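Local coordinates for protein alpha-galactosidase (PDB 3MI6) that probably releases terminal, non-reducing alpha-D-galactose from alpha-galactosides by hydrolysis, as a member of glycoside hydrolase family 36, at residues A146-Y151 / S163-N168; L103-Y108 / L134-N139; A710-P715 / Q730-T735. One frame throughout, in Å; residues are numbered along the deposited sequence.

Interaction 1 of 3, residues A146-Y151 / S163-N168; sequences ALDLNY and SAKFTN
Leu147 and Phe166 run alongside each other from neighbouring strands, with the leucine's CD1 methyl lying over the phenyl ring. The CD1 of Leu147 stands 3.6 Å from the centroid of the Phe166 ring and only 6° off its normal, which identifies a CH-pi contact over the face. CG of Leu147 is anti to the backbone N (chi1 179°), which swings the branch across to the neighbouring strand. The same methyl reaches CB of Ala164 at 4.2 Å, and CD2 of Leu149 meets that CB at 4.1 Å. Tyr77, from a loop, packs against all four residues on this apolar face.

The two strands form an antiparallel beta hairpin, 146-154 with 159-167, within the large sheet of the family 36 N-terminal domain. Leu147 with Phe166 and Leu149 with Ala164 are non-hydrogen-bonded pairs; the backbone bonds fall at Ala146-Thr167, Asp148-Lys165 and Asn150-Ser163. Asp148 N, for example, donates to Lys165 O at 2.7 Å.

The opposite face is mostly polar. ND2 of Asn150 donates to OG of Ser163 at 2.7 Å in a nearly straight bond (166°), with the hydroxyl close to the amide plane, a geometry that holds the amide's rotation against the neighbouring strand. CB of Asp148 lies 4.1 Å from CB of Lys165. Their charged ends separate, OD2 of Asp148 being 5.6 Å from NZ of Lys165. The carboxylate turns instead to strand 132-140, where its OD1 is hydrogen-bonded to the hydroxyl of Ser137.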
ATOM      1  N   ALA D 146       3.070 -38.137 -31.049  1.00 41.84           N
ATOM      2  CA  ALA D 146       3.062 -38.635 -29.683  1.00 42.28           C
ATOM      3  C   ALA D 146       3.764 -37.659 -28.744  1.00 42.55           C
ATOM      4  O   ALA D 146       4.754 -37.030 -29.112  1.00 44.92           O
ATOM      5  CB  ALA D 146       3.716 -39.989 -29.608  1.00 39.77           C
ATOM      6  N   LEU D 147       3.255 -37.554 -27.525  1.00 40.34           N
ATOM      7  CA  LEU D 147       3.801 -36.641 -26.533  1.00 38.81           C
ATOM      8  C   LEU D 147       4.092 -37.354 -25.225  1.00 43.06           C
ATOM      9  O   LEU D 147       3.198 -37.947 -24.621  1.00 46.53           O
ATOM     10  CB  LEU D 147       2.801 -35.528 -26.267  1.00 38.21           C
ATOM     11  CG  LEU D 147       3.254 -34.529 -25.213  1.00 42.40           C
ATOM     12  CD1 LEU D 147       4.586 -33.913 -25.622  1.00 39.30           C
ATOM     13  CD2 LEU D 147       2.196 -33.463 -25.018  1.00 40.32           C
ATOM     14  N   ASP D 148       5.337 -37.302 -24.781  1.00 40.56           N
ATOM     15  CA  ASP D 148       5.656 -37.789 -23.449  1.00 41.23           C
ATOM     16  C   ASP D 148       5.743 -36.631 -22.446  1.00 42.86           C
ATOM     17  O   ASP D 148       6.510 -35.681 -22.640  1.00 43.64           O
ATOM     18  CB  ASP D 148       6.950 -38.601 -23.466  1.00 43.58           C
ATOM     19  CG  ASP D 148       6.787 -39.929 -24.191  1.00 48.74           C
ATOM     20  OD1 ASP D 148       5.616 -40.263 -24.488  1.00 48.20           O
ATOM     21  OD2 ASP D 148       7.808 -40.630 -24.458  1.00 43.38           O
ATOM     22  N   LEU D 149       4.929 -36.705 -21.393  1.00 41.95           N
ATOM     23  CA  LEU D 149       5.001 -35.775 -20.267  1.00 39.69           C
ATOM     24  C   LEU D 149       5.789 -36.406 -19.113  1.00 40.46           C
ATOM     25  O   LEU D 149       5.390 -37.417 -18.541  1.00 40.66           O
ATOM     26  CB  LEU D 149       3.605 -35.356 -19.797  1.00 34.30           C
ATOM     27  CG  LEU D 149       2.819 -34.460 -20.750  1.00 35.82           C
ATOM     28  CD1 LEU D 149       1.613 -33.824 -20.075  1.00 34.13           C
ATOM     29  CD2 LEU D 149       3.723 -33.386 -21.284  1.00 38.17           C
ATOM     30  N   ASN D 150       6.917 -35.802 -18.778  1.00 37.22           N
ATOM     31  CA  ASN D 150       7.768 -36.345 -17.743  1.00 36.93           C
ATOM     32  C   ASN D 150       7.617 -35.609 -16.427  1.00 39.73           C
ATOM     33  O   ASN D 150       7.325 -34.401 -16.387  1.00 39.28           O
ATOM     34  CB  ASN D 150       9.211 -36.318 -18.214  1.00 38.88           C
ATOM     35  CG  ASN D 150       9.360 -36.870 -19.611  1.00 39.26           C
ATOM     36  OD1 ASN D 150       8.982 -38.001 -19.880  1.00 39.06           O
ATOM     37  ND2 ASN D 150       9.894 -36.065 -20.513  1.00 38.87           N
ATOM     38  N   TYR D 151       7.806 -36.362 -15.352  1.00 40.30           N
ATOM     39  CA  TYR D 151       7.612 -35.880 -14.003  1.00 36.74           C
ATOM     40  C   TYR D 151       8.534 -36.717 -13.157  1.00 38.89           C
ATOM     41  O   TYR D 151       8.256 -37.883 -12.930  1.00 41.02           O
ATOM     42  CB  TYR D 151       6.199 -36.191 -13.536  1.00 33.92           C
ATOM     43  CG  TYR D 151       5.068 -35.466 -14.234  1.00 35.72           C
ATOM     44  CD1 TYR D 151       4.472 -35.991 -15.375  1.00 37.33           C
ATOM     45  CD2 TYR D 151       4.553 -34.282 -13.720  1.00 34.24           C
ATOM     46  CE1 TYR D 151       3.409 -35.339 -16.003  1.00 36.50           C
ATOM     47  CE2 TYR D 151       3.504 -33.620 -14.338  1.00 33.54           C
ATOM     48  CZ  TYR D 151       2.928 -34.151 -15.472  1.00 36.41           C
ATOM     49  OH  TYR D 151       1.882 -33.487 -16.075  1.00 31.93           O
ATOM     50  N   SER D 163       9.331 -32.165 -17.794  1.00 32.44           N
ATOM     51  CA  SER D 163       9.674 -31.878 -19.188  1.00 33.00           C
ATOM     52  C   SER D 163       8.642 -32.441 -20.154  1.00 35.87           C
ATOM     53  O   SER D 163       7.639 -33.021 -19.741  1.00 35.77           O
ATOM     54  CB  SER D 163      11.063 -32.400 -19.554  1.00 34.18           C
ATOM     55  OG  SER D 163      11.053 -33.803 -19.761  1.00 34.08           O
ATOM     56  N   ALA D 164       8.899 -32.262 -21.445  1.00 34.43           N
ATOM     57  CA  ALA D 164       8.046 -32.818 -22.481  1.00 35.11           C
ATOM     58  C   ALA D 164       8.917 -33.308 -23.616  1.00 35.25           C
ATOM     59  O   ALA D 164       9.951 -32.711 -23.910  1.00 36.57           O
ATOM     60  CB  ALA D 164       7.050 -31.774 -22.975  1.00 34.43           C
ATOM     61  N   LYS D 165       8.513 -34.416 -24.231  1.00 38.92           N
ATOM     62  CA  LYS D 165       9.209 -34.978 -25.386  1.00 37.30           C
ATOM     63  C   LYS D 165       8.188 -35.301 -26.438  1.00 39.59           C
ATOM     64  O   LYS D 165       7.247 -36.046 -26.176  1.00 42.56           O
ATOM     65  CB  LYS D 165       9.930 -36.260 -25.008  1.00 38.19           C
ATOM     66  CG  LYS D 165      10.708 -36.877 -26.139  1.00 40.17           C
ATOM     67  CD  LYS D 165      11.254 -38.234 -25.730  1.00 42.23           C
ATOM     68  CE  LYS D 165      12.645 -38.481 -26.298  1.00 44.43           C
ATOM     69  NZ  LYS D 165      13.079 -39.895 -26.095  1.00 46.95           N
ATOM     70  N   PHE D 166       8.365 -34.738 -27.623  1.00 40.84           N
ATOM     71  CA  PHE D 166       7.429 -34.932 -28.726  1.00 39.52           C
ATOM     72  C   PHE D 166       7.964 -35.992 -29.681  1.00 41.55           C
ATOM     73  O   PHE D 166       9.147 -35.985 -30.020  1.00 39.73           O
ATOM     74  CB  PHE D 166       7.248 -33.621 -29.497  1.00 39.52           C
ATOM     75  CG  PHE D 166       6.501 -32.555 -28.743  1.00 38.17           C
ATOM     76  CD1 PHE D 166       7.070 -31.918 -27.664  1.00 37.96           C
ATOM     77  CD2 PHE D 166       5.234 -32.165 -29.139  1.00 41.14           C
ATOM     78  CE1 PHE D 166       6.371 -30.936 -26.974  1.00 36.60           C
ATOM     79  CE2 PHE D 166       4.544 -31.179 -28.451  1.00 37.87           C
ATOM     80  CZ  PHE D 166       5.112 -30.575 -27.369  1.00 34.50           C
ATOM     81  N   THR D 167       7.096 -36.905 -30.110  1.00 43.74           N
ATOM     82  CA  THR D 167       7.474 -37.911 -31.105  1.00 44.77           C
ATOM     83  C   THR D 167       6.554 -37.831 -32.319  1.00 45.99           C
ATOM     84  O   THR D 167       5.342 -37.675 -32.179  1.00 44.78           O
ATOM     85  CB  THR D 167       7.432 -39.359 -30.544  1.00 48.79           C
ATOM     86  OG1 THR D 167       7.924 -39.388 -29.192  1.00 48.06           O
ATOM     87  CG2 THR D 167       8.272 -40.293 -31.427  1.00 46.43           C
ATOM     88  N   ASN D 168       7.143 -37.913 -33.511  1.00 49.39           N
ATOM     89  CA  ASN D 168       6.371 -37.979 -34.749  1.00 47.33           C
ATOM     90  C   ASN D 168       6.509 -39.355 -35.387  1.00 48.39           C
ATOM     91  O   ASN D 168       7.527 -39.640 -36.022  1.00 51.72           O
ATOM     92  CB  ASN D 168       6.821 -36.894 -35.735  1.00 47.50           C
ATOM     93  CG  ASN D 168       5.897 -36.783 -36.944  1.00 48.46           C
ATOM     94  OD1 ASN D 168       4.909 -37.503 -37.049  1.00 44.21           O
ATOM     95  ND2 ASN D 168       6.222 -35.875 -37.861  1.00 48.41           N
TER

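Interaction 2 of 3, residues L103-Y108 / L134-N139; sequences LTYDHY and LVVSFN
Strand 103-108 pairs antiparallel with strand 134-139 through Thr104-Asn139 and Tyr105-Phe138, then slips by one residue before His107-Ser137 and Tyr108-Val136, with the segment axes at 129°. The slip falls at Asp106, whose N donates to Ser137 O at 3.2 Å, while the N of Ser137 donates in turn to His107 O at 3.0 Å.

The imidazole of His107 folds back over Ser137: its centroid is 4.0 Å from CB of Ser137, which sits over the ring face, 27° off the normal. CG of His107 lies between the backbone N and the carbonyl carbon (chi1 79°), and this places the ring above its pair mate. Its rotation is further fixed by ND1, which donates to OD2 of Asp106 at 2.8 Å; the oxygen lies near the ring plane but is approached from above the carboxylate plane. OG of Ser137 is held by Asp148 of the next strand.

The side chains of the Tyr105-Phe138 pair diverge, and the phenyl ring lies obliquely against the tyrosine backbone and reaches its CB, CE2 of Phe138 being 3.9 Å from CB of Tyr105. The tyrosine ring instead presents its edge to Val136, with CD1 of Tyr105 4.0 Å from CG1 of Val136. Leu103 runs roughly perpendicular to Phe138, its CD2 4.1 Å from CB of Phe138. Ile25 of strand 19-25 packs on Tyr105 and Phe138, and Phe23 on Val136.

One-residue slippage with two residues set against one is the signature of a beta bulge, here in the outermost strand, within this chain, of the large antiparallel sheet in the family 36 N-terminal domain.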
ATOM      1  N   LEU D 103      -4.990 -34.214 -27.910  1.00 47.53           N
ATOM      2  CA  LEU D 103      -4.289 -35.219 -27.134  1.00 47.99           C
ATOM      3  C   LEU D 103      -5.269 -36.203 -26.519  1.00 52.10           C
ATOM      4  O   LEU D 103      -6.379 -35.830 -26.114  1.00 52.72           O
ATOM      5  CB  LEU D 103      -3.438 -34.584 -26.048  1.00 46.99           C
ATOM      6  CG  LEU D 103      -2.229 -33.813 -26.560  1.00 46.69           C
ATOM      7  CD1 LEU D 103      -1.480 -33.235 -25.382  1.00 41.58           C
ATOM      8  CD2 LEU D 103      -1.333 -34.719 -27.387  1.00 43.76           C
ATOM      9  N   THR D 104      -4.850 -37.463 -26.478  1.00 47.65           N
ATOM     10  CA  THR D 104      -5.624 -38.521 -25.883  1.00 44.99           C
ATOM     11  C   THR D 104      -4.648 -39.470 -25.231  1.00 50.65           C
ATOM     12  O   THR D 104      -3.800 -40.056 -25.914  1.00 49.78           O
ATOM     13  CB  THR D 104      -6.381 -39.307 -26.933  1.00 49.30           C
ATOM     14  OG1 THR D 104      -7.271 -38.435 -27.636  1.00 56.25           O
ATOM     15  CG2 THR D 104      -7.179 -40.403 -26.269  1.00 50.64           C
ATOM     16  N   TYR D 105      -4.771 -39.613 -23.911  1.00 49.38           N
ATOM     17  CA  TYR D 105      -3.941 -40.525 -23.126  1.00 45.79           C
ATOM     18  C   TYR D 105      -3.961 -41.944 -23.692  1.00 47.65           C
ATOM     19  O   TYR D 105      -4.993 -42.434 -24.170  1.00 45.51           O
ATOM     20  CB  TYR D 105      -4.408 -40.529 -21.660  1.00 46.27           C
ATOM     21  CG  TYR D 105      -3.797 -41.612 -20.795  1.00 45.17           C
ATOM     22  CD1 TYR D 105      -2.541 -41.452 -20.226  1.00 44.49           C
ATOM     23  CD2 TYR D 105      -4.483 -42.790 -20.534  1.00 46.60           C
ATOM     24  CE1 TYR D 105      -1.977 -42.438 -19.425  1.00 46.95           C
ATOM     25  CE2 TYR D 105      -3.926 -43.790 -19.732  1.00 47.55           C
ATOM     26  CZ  TYR D 105      -2.671 -43.610 -19.184  1.00 47.83           C
ATOM     27  OH  TYR D 105      -2.117 -44.593 -18.389  1.00 45.90           O
ATOM     28  N   ASP D 106      -2.811 -42.601 -23.632  1.00 45.19           N
ATOM     29  CA  ASP D 106      -2.721 -43.977 -24.075  1.00 44.49           C
ATOM     30  C   ASP D 106      -2.171 -44.894 -22.980  1.00 48.40           C
ATOM     31  O   ASP D 106      -2.770 -45.938 -22.687  1.00 51.09           O
ATOM     32  CB  ASP D 106      -1.887 -44.079 -25.357  1.00 48.09           C
ATOM     33  CG  ASP D 106      -1.478 -45.509 -25.682  1.00 50.62           C
ATOM     34  OD1 ASP D 106      -2.358 -46.407 -25.665  1.00 49.11           O
ATOM     35  OD2 ASP D 106      -0.274 -45.722 -25.959  1.00 47.31           O
ATOM     36  N   HIS D 107      -1.047 -44.509 -22.374  1.00 44.85           N
ATOM     37  CA  HIS D 107      -0.387 -45.361 -21.394  1.00 44.59           C
ATOM     38  C   HIS D 107       0.633 -44.588 -20.588  1.00 46.95           C
ATOM     39  O   HIS D 107       1.082 -43.532 -21.016  1.00 48.10           O
ATOM     40  CB  HIS D 107       0.320 -46.523 -22.093  1.00 43.11           C
ATOM     41  CG  HIS D 107       1.635 -46.155 -22.710  1.00 46.13           C
ATOM     42  ND1 HIS D 107       1.745 -45.652 -23.989  1.00 46.81           N
ATOM     43  CD2 HIS D 107       2.902 -46.235 -22.229  1.00 45.56           C
ATOM     44  CE1 HIS D 107       3.020 -45.435 -24.268  1.00 45.39           C
ATOM     45  NE2 HIS D 107       3.743 -45.780 -23.217  1.00 43.15           N
ATOM     46  N   TYR D 108       1.020 -45.130 -19.437  1.00 45.71           N
ATOM     47  CA  TYR D 108       2.042 -44.509 -18.604  1.00 44.22           C
ATOM     48  C   TYR D 108       3.133 -45.503 -18.241  1.00 44.53           C
ATOM     49  O   TYR D 108       2.957 -46.705 -18.382  1.00 47.78           O
ATOM     50  CB  TYR D 108       1.426 -43.952 -17.321  1.00 45.44           C
ATOM     51  CG  TYR D 108       1.271 -44.983 -16.223  1.00 45.26           C
ATOM     52  CD1 TYR D 108       0.064 -45.621 -16.010  1.00 45.77           C
ATOM     53  CD2 TYR D 108       2.338 -45.321 -15.405  1.00 43.98           C
ATOM     54  CE1 TYR D 108      -0.073 -46.561 -15.013  1.00 45.28           C
ATOM     55  CE2 TYR D 108       2.208 -46.255 -14.419  1.00 43.33           C
ATOM     56  CZ  TYR D 108       0.999 -46.869 -14.225  1.00 43.14           C
ATOM     57  OH  TYR D 108       0.863 -47.808 -13.239  1.00 46.86           O
ATOM     58  N   LEU D 134       8.082 -40.520 -13.702  1.00 42.92           N
ATOM     59  CA  LEU D 134       6.788 -40.917 -14.239  1.00 40.45           C
ATOM     60  C   LEU D 134       6.709 -40.374 -15.653  1.00 41.66           C
ATOM     61  O   LEU D 134       6.938 -39.185 -15.864  1.00 43.10           O
ATOM     62  CB  LEU D 134       5.668 -40.302 -13.398  1.00 37.96           C
ATOM     63  CG  LEU D 134       4.229 -40.516 -13.883  1.00 41.07           C
ATOM     64  CD1 LEU D 134       3.794 -41.956 -13.693  1.00 41.37           C
ATOM     65  CD2 LEU D 134       3.253 -39.595 -13.192  1.00 34.53           C
ATOM     66  N   VAL D 135       6.413 -41.232 -16.627  1.00 40.77           N
ATOM     67  CA  VAL D 135       6.276 -40.791 -18.011  1.00 38.98           C
ATOM     68  C   VAL D 135       4.861 -41.028 -18.503  1.00 40.33           C
ATOM     69  O   VAL D 135       4.414 -42.159 -18.581  1.00 43.54           O
ATOM     70  CB  VAL D 135       7.227 -41.529 -18.957  1.00 37.75           C
ATOM     71  CG1 VAL D 135       7.117 -40.951 -20.361  1.00 35.53           C
ATOM     72  CG2 VAL D 135       8.641 -41.455 -18.455  1.00 36.56           C
ATOM     73  N   VAL D 136       4.158 -39.962 -18.855  1.00 38.75           N
ATOM     74  CA  VAL D 136       2.755 -40.086 -19.208  1.00 42.70           C
ATOM     75  C   VAL D 136       2.544 -39.770 -20.679  1.00 45.20           C
ATOM     76  O   VAL D 136       2.532 -38.606 -21.075  1.00 43.72           O
ATOM     77  CB  VAL D 136       1.873 -39.160 -18.339  1.00 39.37           C
ATOM     78  CG1 VAL D 136       0.427 -39.239 -18.772  1.00 39.22           C
ATOM     79  CG2 VAL D 136       2.000 -39.536 -16.889  1.00 39.68           C
ATOM     80  N   SER D 137       2.353 -40.814 -21.484  1.00 46.16           N
ATOM     81  CA  SER D 137       2.331 -40.673 -22.938  1.00 43.81           C
ATOM     82  C   SER D 137       0.925 -40.476 -23.507  1.00 42.67           C
ATOM     83  O   SER D 137      -0.027 -41.100 -23.058  1.00 43.36           O
ATOM     84  CB  SER D 137       3.019 -41.875 -23.583  1.00 44.03           C
ATOM     85  OG  SER D 137       4.313 -42.071 -23.033  1.00 40.86           O
ATOM     86  N   PHE D 138       0.807 -39.583 -24.484  1.00 41.91           N
ATOM     87  CA  PHE D 138      -0.463 -39.328 -25.151  1.00 43.62           C
ATOM     88  C   PHE D 138      -0.280 -39.503 -26.656  1.00 46.07           C
ATOM     89  O   PHE D 138       0.842 -39.620 -27.142  1.00 45.50           O
ATOM     90  CB  PHE D 138      -0.949 -37.896 -24.880  1.00 45.16           C
ATOM     91  CG  PHE D 138      -1.142 -37.567 -23.419  1.00 45.82           C
ATOM     92  CD1 PHE D 138      -0.052 -37.421 -22.572  1.00 44.18           C
ATOM     93  CD2 PHE D 138      -2.412 -37.368 -22.901  1.00 43.63           C
ATOM     94  CE1 PHE D 138      -0.235 -37.114 -21.241  1.00 40.47           C
ATOM     95  CE2 PHE D 138      -2.589 -37.058 -21.576  1.00 40.75           C
ATOM     96  CZ  PHE D 138      -1.504 -36.934 -20.750  1.00 38.23           C
ATOM     97  N   ASN D 139      -1.389 -39.511 -27.388  1.00 46.78           N
ATOM     98  CA  ASN D 139      -1.365 -39.532 -28.842  1.00 44.26           C
ATOM     99  C   ASN D 139      -2.425 -38.579 -29.342  1.00 46.01           C
ATOM    100  O   ASN D 139      -3.516 -38.486 -28.773  1.00 47.84           O
ATOM    101  CB  ASN D 139      -1.669 -40.934 -29.396  1.00 48.74           C
ATOM    102  CG  ASN D 139      -0.528 -41.923 -29.183  1.00 47.70           C
ATOM    103  OD1 ASN D 139      -0.698 -42.954 -28.527  1.00 46.39           O
ATOM    104  ND2 ASN D 139       0.635 -41.617 -29.749  1.00 45.74           N
TER

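Interaction 3 of 3, residues A710-P715 / Q730-T735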
ATOM      1  N   ALA D 710      15.370 -12.973  21.197  1.00 29.21           N
ATOM      2  CA  ALA D 710      15.600 -11.687  21.846  1.00 29.34           C
ATOM      3  C   ALA D 710      16.526 -10.839  20.993  1.00 31.55           C
ATOM      4  O   ALA D 710      16.350  -9.633  20.882  1.00 32.28           O
ATOM      5  CB  ALA D 710      16.189 -11.870  23.231  1.00 29.94           C
ATOM      6  N   GLY D 711      17.519 -11.484  20.395  1.00 31.52           N
ATOM      7  CA  GLY D 711      18.486 -10.788  19.584  1.00 30.60           C
ATOM      8  C   GLY D 711      19.815 -10.570  20.277  1.00 31.45           C
ATOM      9  O   GLY D 711      20.016 -10.945  21.438  1.00 32.58           O
ATOM     10  N   TYR D 712      20.733  -9.966  19.534  1.00 30.21           N
ATOM     11  CA  TYR D 712      22.062  -9.652  20.014  1.00 31.03           C
ATOM     12  C   TYR D 712      22.235  -8.145  19.866  1.00 33.28           C
ATOM     13  O   TYR D 712      21.987  -7.582  18.798  1.00 30.73           O
ATOM     14  CB  TYR D 712      23.101 -10.413  19.194  1.00 29.94           C
ATOM     15  CG  TYR D 712      24.514 -10.371  19.726  1.00 31.82           C
ATOM     16  CD1 TYR D 712      25.532  -9.762  18.993  1.00 32.07           C
ATOM     17  CD2 TYR D 712      24.844 -10.956  20.942  1.00 30.39           C
ATOM     18  CE1 TYR D 712      26.834  -9.722  19.465  1.00 28.69           C
ATOM     19  CE2 TYR D 712      26.147 -10.923  21.418  1.00 29.73           C
ATOM     20  CZ  TYR D 712      27.132 -10.301  20.673  1.00 29.82           C
ATOM     21  OH  TYR D 712      28.424 -10.250  21.124  1.00 32.47           O
ATOM     22  N   PHE D 713      22.607  -7.482  20.954  1.00 32.99           N
ATOM     23  CA  PHE D 713      22.861  -6.059  20.899  1.00 32.90           C
ATOM     24  C   PHE D 713      24.159  -5.821  20.138  1.00 33.67           C
ATOM     25  O   PHE D 713      25.182  -6.457  20.415  1.00 32.55           O
ATOM     26  CB  PHE D 713      22.953  -5.474  22.308  1.00 35.28           C
ATOM     27  CG  PHE D 713      23.288  -4.015  22.334  1.00 35.17           C
ATOM     28  CD1 PHE D 713      24.569  -3.582  22.038  1.00 33.93           C
ATOM     29  CD2 PHE D 713      22.331  -3.080  22.664  1.00 35.92           C
ATOM     30  CE1 PHE D 713      24.890  -2.250  22.053  1.00 34.83           C
ATOM     31  CE2 PHE D 713      22.648  -1.731  22.679  1.00 37.39           C
ATOM     32  CZ  PHE D 713      23.935  -1.320  22.374  1.00 34.80           C
ATOM     33  N   VAL D 714      24.117  -4.909  19.174  1.00 33.92           N
ATOM     34  CA  VAL D 714      25.324  -4.550  18.453  1.00 34.80           C
ATOM     35  C   VAL D 714      25.676  -3.078  18.623  1.00 36.74           C
ATOM     36  O   VAL D 714      24.845  -2.201  18.383  1.00 39.27           O
ATOM     37  CB  VAL D 714      25.214  -4.859  16.969  1.00 34.22           C
ATOM     38  CG1 VAL D 714      26.558  -4.620  16.295  1.00 32.78           C
ATOM     39  CG2 VAL D 714      24.798  -6.288  16.789  1.00 34.96           C
ATOM     40  N   PRO D 715      26.917  -2.811  19.054  1.00 37.49           N
ATOM     41  CA  PRO D 715      27.522  -1.479  19.130  1.00 37.09           C
ATOM     42  C   PRO D 715      27.142  -0.598  17.951  1.00 39.18           C
ATOM     43  O   PRO D 715      27.230  -1.012  16.787  1.00 37.92           O
ATOM     44  CB  PRO D 715      29.015  -1.782  19.040  1.00 35.10           C
ATOM     45  CG  PRO D 715      29.153  -3.092  19.712  1.00 35.75           C
ATOM     46  CD  PRO D 715      27.872  -3.864  19.442  1.00 38.99           C
ATOM     47  N   GLN D 730      29.528  -5.462   9.992  1.00 33.23           N
ATOM     48  CA  GLN D 730      29.681  -6.144  11.257  1.00 30.28           C
ATOM     49  C   GLN D 730      29.576  -7.658  11.018  1.00 30.40           C
ATOM     50  O   GLN D 730      28.563  -8.156  10.530  1.00 28.17           O
ATOM     51  CB  GLN D 730      28.615  -5.652  12.225  1.00 28.88           C
ATOM     52  CG  GLN D 730      28.780  -4.192  12.589  1.00 30.34           C
ATOM     53  CD  GLN D 730      27.459  -3.476  12.834  1.00 32.87           C
ATOM     54  OE1 GLN D 730      26.493  -3.630  12.085  1.00 34.15           O
ATOM     55  NE2 GLN D 730      27.425  -2.663  13.870  1.00 36.12           N
ATOM     56  N   LEU D 731      30.647  -8.364  11.360  1.00 29.43           N
ATOM     57  CA  LEU D 731      30.767  -9.797  11.188  1.00 28.39           C
ATOM     58  C   LEU D 731      30.602 -10.483  12.538  1.00 32.54           C
ATOM     59  O   LEU D 731      31.037  -9.963  13.561  1.00 37.57           O
ATOM     60  CB  LEU D 731      32.151 -10.111  10.654  1.00 31.12           C
ATOM     61  CG  LEU D 731      32.352 -11.031   9.458  1.00 34.43           C
ATOM     62  CD1 LEU D 731      31.501 -10.618   8.259  1.00 31.76           C
ATOM     63  CD2 LEU D 731      33.824 -10.998   9.119  1.00 35.04           C
ATOM     64  N   PHE D 732      29.988 -11.659  12.529  1.00 32.31           N
ATOM     65  CA  PHE D 732      29.671 -12.397  13.734  1.00 30.26           C
ATOM     66  C   PHE D 732      30.012 -13.886  13.575  1.00 34.52           C
ATOM     67  O   PHE D 732      29.241 -14.644  12.981  1.00 34.56           O
ATOM     68  CB  PHE D 732      28.184 -12.273  14.017  1.00 29.79           C
ATOM     69  CG  PHE D 732      27.728 -10.868  14.253  1.00 32.46           C
ATOM     70  CD1 PHE D 732      27.912 -10.260  15.484  1.00 32.47           C
ATOM     71  CD2 PHE D 732      27.082 -10.156  13.255  1.00 31.60           C
ATOM     72  CE1 PHE D 732      27.477  -8.966  15.701  1.00 31.46           C
ATOM     73  CE2 PHE D 732      26.644  -8.853  13.481  1.00 31.28           C
ATOM     74  CZ  PHE D 732      26.846  -8.263  14.693  1.00 28.28           C
ATOM     75  N   VAL D 733      31.160 -14.302  14.104  1.00 32.66           N
ATOM     76  CA  VAL D 733      31.547 -15.709  14.103  1.00 32.43           C
ATOM     77  C   VAL D 733      30.954 -16.444  15.309  1.00 34.25           C
ATOM     78  O   VAL D 733      31.279 -16.139  16.463  1.00 34.59           O
ATOM     79  CB  VAL D 733      33.069 -15.848  14.151  1.00 32.40           C
ATOM     80  CG1 VAL D 733      33.472 -17.304  14.105  1.00 30.35           C
ATOM     81  CG2 VAL D 733      33.708 -15.061  13.018  1.00 33.65           C
ATOM     82  N   VAL D 734      30.092 -17.415  15.039  1.00 32.73           N
ATOM     83  CA  VAL D 734      29.362 -18.105  16.097  1.00 32.84           C
ATOM     84  C   VAL D 734      29.917 -19.496  16.339  1.00 34.75           C
ATOM     85  O   VAL D 734      29.905 -20.334  15.452  1.00 39.00           O
ATOM     86  CB  VAL D 734      27.871 -18.225  15.754  1.00 33.08           C
ATOM     87  CG1 VAL D 734      27.131 -18.954  16.855  1.00 32.28           C
ATOM     88  CG2 VAL D 734      27.271 -16.854  15.528  1.00 32.47           C
ATOM     89  N   THR D 735      30.414 -19.732  17.547  1.00 37.27           N
ATOM     90  CA  THR D 735      30.980 -21.028  17.906  1.00 38.12           C
ATOM     91  C   THR D 735      30.151 -21.693  18.991  1.00 35.71           C
ATOM     92  O   THR D 735      29.832 -21.073  20.008  1.00 34.37           O
ATOM     93  CB  THR D 735      32.420 -20.903  18.472  1.00 39.70           C
ATOM     94  OG1 THR D 735      33.271 -20.261  17.522  1.00 41.68           O
ATOM     95  CG2 THR D 735      32.993 -22.283  18.808  1.00 39.15           C
TER
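Tyr712 and Val714 extend toward Phe732 because the tyrosine CG (chi1 -170°) and the valine CG1 (chi1 -173°) are both anti to their backbone nitrogens, while in Phe732 CG lies anti to the carbonyl carbon (chi1 -61°) and sends the ring into the space between the strands. The phenyl ring bridges the two residues. Its CE1 comes 3.9 Å from CE1 of Tyr712, near the plane of the tyrosine ring at the edge. The ring planes are almost perpendicular and the centroids 6.0 Å apart, but the approach is oblique. Val714 comes at Phe732 from the opposite direction: CG2 of Val714 is 3.5 Å from CZ of Phe732, and CG1 of Val714 lies in the ring plane beyond the edge, 4.0 Å from CZ of Phe732. Were Phe732 replaced by an alanine, Tyr712 and Val714 would probably lose their shared apolar partner and a gap would open between the strands.

Gln730, its chain bent at the second torsion, brings NE2 to CG1 of Val714; its OE1 is hydrogen-bonded to Arg668. The hydroxyl of Tyr712 is likewise held by Asp698.

The axes approach no closer than 10.8 Å, too far for backbone pairing, so the segments meet through side chains as members of separate sheets in the C-terminal beta domain. Strand 712-714, just after helix 704-710, pairs with strand 680-682, from which Phe682 sets its ring nearly parallel to Phe732; strand 728-736 lies between strands 663-670 and 692-695, with Ile695 touching both aromatic residues.

Interactions 1 and 2 are neighbouring strand pairs of one antiparallel sheet, their centres 8 Å apart: strands 132-140 and 146-154, one from each, are neighbours in it. Besides the Asp148-Ser137 hydrogen bond, O of Tyr151 lies 2.8 Å from N of Leu134, so side-chain and backbone contacts both join them. Interaction 3 lies in the C-terminal domain on the other side of the chain's centre, its own centre about 52 Å from that of interaction 1 and 56 Å from that of interaction 2. All three lie away from the predicted catalytic residues, the nucleophile Asp479 and the proton donor Asp549, which belong to the barrel that lies between the two domains in sequence.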